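Local atomic coordinates of CD180 antigen (Mus musculus, PDB entry 3T6Q), a protein that may cooperate with MD-1 and TLR4 in the innate immune response of B cells to bacterial lipopolysaccharide, leading to NF-kappa-B activation. Residues Ala192-Pro196 and Gly197-Ser201; Leu134-Ser138 and Asn139-Ser143. One frame throughout, in Å; residues are numbered along the deposited sequence.

Contact 1 of 2, residues Ala192-Pro196 and Gly197-Ser201; sequences AGIEP and GAFDS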
loop_
_atom_site.group_PDB
_atom_site.type_symbol
_atom_site.label_atom_id
_atom_site.label_comp_id
_atom_site.label_asym_id
_atom_site.label_seq_id
_atom_site.Cartn_x
_atom_site.Cartn_y
_atom_site.Cartn_z
ATOM N N ALA A 192 16.588 4.245 9.900
ATOM C CA ALA A 192 17.263 5.478 10.305
ATOM C C ALA A 192 17.750 5.469 11.750
ATOM O O ALA A 192 18.598 6.266 12.090
ATOM C CB ALA A 192 16.395 6.707 10.032
ATOM N N GLY A 193 17.277 4.543 12.583
ATOM C CA GLY A 193 17.792 4.466 13.963
ATOM C C GLY A 193 17.528 3.115 14.569
ATOM O O GLY A 193 16.578 2.436 14.202
ATOM N N ILE A 194 18.377 2.725 15.512
ATOM C CA ILE A 194 18.214 1.505 16.295
ATOM C C ILE A 194 18.473 1.918 17.763
ATOM O O ILE A 194 19.453 2.613 18.069
ATOM C CB ILE A 194 19.222 0.408 15.855
ATOM C CG1 ILE A 194 18.932 -0.016 14.385
ATOM C CG2 ILE A 194 19.121 -0.822 16.773
ATOM C CD1 ILE A 194 19.917 -1.030 13.830
ATOM N N GLU A 195 17.566 1.546 18.645
ATOM C CA GLU A 195 17.661 1.961 20.057
ATOM C C GLU A 195 18.887 1.304 20.672
ATOM O O GLU A 195 19.028 0.099 20.547
ATOM C CB GLU A 195 16.424 1.527 20.823
ATOM C CG GLU A 195 16.286 2.267 22.160
ATOM C CD GLU A 195 15.046 1.904 22.961
ATOM O OE1 GLU A 195 14.934 2.427 24.089
ATOM O OE2 GLU A 195 14.202 1.093 22.516
ATOM N N PRO A 196 19.800 2.089 21.289
ATOM C CA PRO A 196 20.952 1.482 21.953
ATOM C C PRO A 196 20.496 0.391 22.904
ATOM O O PRO A 196 19.544 0.581 23.655
ATOM C CB PRO A 196 21.552 2.663 22.734
ATOM C CG PRO A 196 21.283 3.821 21.831
ATOM C CD PRO A 196 19.867 3.560 21.351
ATOM N N GLY A 197 21.125 -0.771 22.830
ATOM C CA GLY A 197 20.761 -1.873 23.692
ATOM C C GLY A 197 19.785 -2.842 23.090
ATOM O O GLY A 197 19.611 -3.950 23.627
ATOM N N ALA A 198 19.163 -2.461 21.966
ATOM C CA ALA A 198 18.144 -3.319 21.330
ATOM C C ALA A 198 18.691 -4.659 20.887
ATOM O O ALA A 198 17.953 -5.645 20.860
ATOM C CB ALA A 198 17.443 -2.602 20.157
ATOM N N PHE A 199 19.983 -4.718 20.549
ATOM C CA PHE A 199 20.573 -5.971 20.103
ATOM C C PHE A 199 21.469 -6.710 21.107
ATOM O O PHE A 199 22.129 -7.688 20.749
ATOM C CB PHE A 199 21.319 -5.743 18.785
ATOM C CG PHE A 199 20.397 -5.716 17.603
ATOM C CD1 PHE A 199 20.236 -6.854 16.815
ATOM C CD2 PHE A 199 19.631 -4.586 17.336
ATOM C CE1 PHE A 199 19.368 -6.841 15.744
ATOM C CE2 PHE A 199 18.761 -4.568 16.253
ATOM C CZ PHE A 199 18.639 -5.695 15.460
ATOM N N ASP A 200 21.443 -6.266 22.364
ATOM C CA ASP A 200 22.218 -6.912 23.428
ATOM C C ASP A 200 21.930 -8.386 23.442
ATOM O O ASP A 200 20.765 -8.798 23.478
ATOM C CB ASP A 200 21.894 -6.321 24.803
ATOM C CG ASP A 200 22.519 -4.951 25.011
ATOM O OD1 ASP A 200 23.219 -4.413 24.108
ATOM O OD2 ASP A 200 22.287 -4.389 26.092
ATOM N N SER A 201 22.986 -9.193 23.383
ATOM C CA SER A 201 22.863 -10.646 23.409
ATOM C C SER A 201 22.030 -11.306 22.293
ATOM O O SER A 201 21.705 -12.502 22.390
ATOM C CB SER A 201 22.314 -11.110 24.770
ATOM O OG SER A 201 23.254 -10.817 25.761
#

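Contact 2 of 2, residues Leu134-Ser138 and Asn139-Ser143; sequences LYLGS and NHISS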
loop_
_atom_site.group_PDB
_atom_site.type_symbol
_atom_site.label_atom_id
_atom_site.label_comp_id
_atom_site.label_asym_id
_atom_site.label_seq_id
_atom_site.Cartn_x
_atom_site.Cartn_y
_atom_site.Cartn_z
ATOM N N LEU A 134 6.819 -16.371 8.294
ATOM C CA LEU A 134 5.783 -15.394 8.072
ATOM C C LEU A 134 6.309 -14.339 7.083
ATOM O O LEU A 134 7.260 -13.614 7.423
ATOM C CB LEU A 134 5.468 -14.709 9.405
ATOM C CG LEU A 134 4.040 -14.240 9.707
ATOM C CD1 LEU A 134 3.992 -13.072 10.678
ATOM C CD2 LEU A 134 3.074 -14.076 8.541
ATOM N N TYR A 135 5.681 -14.212 5.911
ATOM C CA TYR A 135 6.130 -13.250 4.886
ATOM C C TYR A 135 5.128 -12.090 4.829
ATOM O O TYR A 135 3.979 -12.282 4.491
ATOM C CB TYR A 135 6.199 -13.959 3.529
ATOM C CG TYR A 135 7.310 -14.990 3.488
ATOM C CD1 TYR A 135 8.545 -14.696 2.868
ATOM C CD2 TYR A 135 7.151 -16.223 4.098
ATOM C CE1 TYR A 135 9.582 -15.654 2.832
ATOM C CE2 TYR A 135 8.175 -17.184 4.057
ATOM C CZ TYR A 135 9.382 -16.883 3.446
ATOM O OH TYR A 135 10.391 -17.855 3.415
ATOM N N LEU A 136 5.599 -10.909 5.170
ATOM C CA LEU A 136 4.763 -9.724 5.310
ATOM C C LEU A 136 5.258 -8.609 4.370
ATOM O O LEU A 136 5.023 -7.445 4.627
ATOM C CB LEU A 136 4.875 -9.284 6.750
ATOM C CG LEU A 136 4.362 -10.343 7.791
ATOM C CD1 LEU A 136 4.541 -9.764 9.190
ATOM C CD2 LEU A 136 2.894 -10.683 7.558
ATOM N N GLY A 137 5.977 -8.982 3.320
ATOM C CA GLY A 137 6.619 -7.958 2.406
ATOM C C GLY A 137 5.636 -7.056 1.658
ATOM O O GLY A 137 4.472 -7.437 1.448
ATOM N N SER A 138 6.105 -5.879 1.231
ATOM C CA SER A 138 5.351 -5.008 0.286
ATOM C C SER A 138 4.004 -4.523 0.851
ATOM O O SER A 138 3.040 -4.316 0.105
ATOM C CB SER A 138 5.143 -5.686 -1.072
ATOM O OG SER A 138 6.399 -6.148 -1.571
ATOM N N ASN A 139 4.007 -4.243 2.148
ATOM C CA ASN A 139 2.853 -3.734 2.875
ATOM C C ASN A 139 3.077 -2.322 3.394
ATOM O O ASN A 139 3.943 -1.621 2.848
ATOM C CB ASN A 139 2.479 -4.732 3.990
ATOM C CG ASN A 139 1.789 -5.959 3.428
ATOM O OD1 ASN A 139 0.898 -5.841 2.565
ATOM N ND2 ASN A 139 2.202 -7.124 3.874
ATOM N N HIS A 140 2.332 -1.883 4.421
ATOM C CA HIS A 140 2.512 -0.538 4.989
ATOM C C HIS A 140 3.015 -0.658 6.419
ATOM O O HIS A 140 2.793 0.230 7.260
ATOM C CB HIS A 140 1.178 0.269 5.044
ATOM C CG HIS A 140 0.552 0.568 3.697
ATOM N ND1 HIS A 140 0.880 1.657 2.961
ATOM C CD2 HIS A 140 -0.447 -0.104 2.979
ATOM C CE1 HIS A 140 0.150 1.668 1.825
ATOM N NE2 HIS A 140 -0.662 0.592 1.834
ATOM N N ILE A 141 3.651 -1.766 6.726
ATOM C CA ILE A 141 4.014 -2.091 8.123
ATOM C C ILE A 141 5.162 -1.173 8.540
ATOM O O ILE A 141 6.132 -0.968 7.769
ATOM C CB ILE A 141 4.433 -3.585 8.222
ATOM C CG1 ILE A 141 3.207 -4.480 7.983
ATOM C CG2 ILE A 141 5.023 -3.938 9.588
ATOM C CD1 ILE A 141 3.517 -5.967 7.777
ATOM N N SER A 142 5.107 -0.627 9.753
ATOM C CA SER A 142 6.206 0.254 10.159
ATOM C C SER A 142 6.872 -0.182 11.452
ATOM O O SER A 142 7.714 0.509 11.968
ATOM C CB SER A 142 5.739 1.692 10.298
ATOM O OG SER A 142 4.680 1.728 11.241
ATOM N N SER A 143 6.525 -1.354 11.938
ATOM C CA SER A 143 7.195 -1.901 13.104
ATOM C C SER A 143 7.325 -3.400 12.944
ATOM O O SER A 143 6.423 -4.040 12.418
ATOM C CB SER A 143 6.350 -1.613 14.362
ATOM O OG SER A 143 6.985 -2.188 15.491
#

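Contact 1 of 2, residues Ala192-Pro196 and Gly197-Ser201
Ile194 reaches across a tight reversal of the chain to Phe199 and Ala198 on the convex flank of leucine-rich repeat 7, where a type II beta turn runs from Glu195 to Ala198. Gly193 and Ile194 form the short strand that enters the turn, paired in parallel with strand 167-168 of the preceding repeat. The CG2 methyl of Ile194 stands anti to the backbone N, and this puts it at the edge of the Phe199 ring, near the ring plane, 3.8 Å from Phe199 CE2. Ile194 CG2 also packs 4.2 Å from Ala198 CB, so one beta-branched side chain serves both residues of the returning chain. Next comes Glu195, whose carboxylate leaves the turn: OE2 accepts a hydrogen bond from Lys170 N, where helix 170-174 begins. Pro196 suits the second position of the turn because its ring already restricts phi to the range this corner needs. At Gly197 a positive phi (95°) brings the CB position up against Pro196 O, a conformation that calls for glycine. Beyond the turn, Ala198 is small enough to be buried against Met173, while Phe199 is buried in the core, touching Leu168, Met173, Phe204 and Leu207. The turn is closed by Ala198 N donating to Glu195 O at 2.9 Å, with an N-H...O angle of 155° and the donor tilted 31° from the carbonyl plane.

Contact 2 of 2, residues Leu134-Ser138 and Asn139-Ser143
Asn139 folds its side-chain amide back toward the carbonyl of Leu136, in the bend where leucine-rich repeat 5 leaves its concave-face strand. This is the asparagine of the LRR consensus LxxLxLxxNxL, a position whose amide satisfies backbone groups that the turning chain takes out of strand pairing. Its CG lies beside the backbone N and anti to the carbonyl carbon (chi1 -75°), carrying the amide back over the loop. Asn139 ND2 lies 2.9 Å from Leu136 O, but the bond is weak, bent to 137° at the hydrogen. The same nitrogen also donates to Phe112 O of the preceding repeat, and Asn139 OD1 accepts from Thr115 N, so bonds at both ends of the amide fix its rotation and buried polar atoms find partners. Leu136 O has a second donor in Asn163 ND2, the asparagine of the following repeat.

His140 points away from 134-138, and its ring stacks on His140 of the second subunit. Ile141, the last leucine-like position of the motif, points back inside: its CD1 meets Leu136 CB at 3.7 Å and Leu136 CD1 at 4.2 Å, the two side chains crossing at about a right angle. A branched aliphatic chain suits this interior site, being long enough to bring its CD1 methyl against Leu136. Ile141 CD1 also lies 3.8 Å from Leu136 O, so the carbonyl has apolar cover beside its two amide donors.

Strand 133-135 leads into this bend, hydrogen-bonded through its backbone to the neighbouring parallel strands 109-111 and 157-159, while Leu136 packs on Ile123 and Phe160 in the repeats before and after.

In the fold
Read from the N terminus, contact 2 comes first, in repeat 5, and contact 1 follows in repeat 7; the two are in series, neither nesting nor crossing. Contact 2 turns the chain out of strand 133-135 on the concave side of the solenoid. The chain then passes through repeat 6, with strand 157-159 and helix 170-174, and through strand 182-185 before contact 1 closes a beta turn on the convex side and directs it toward strand 203-208. The centres of contacts 1 and 2 are about 20 Å apart, and the two do not touch. Repeat 6 lies between them: Asn163 joins the bend of contact 2, while Leu168, Lys170 and Met173 meet contact 1.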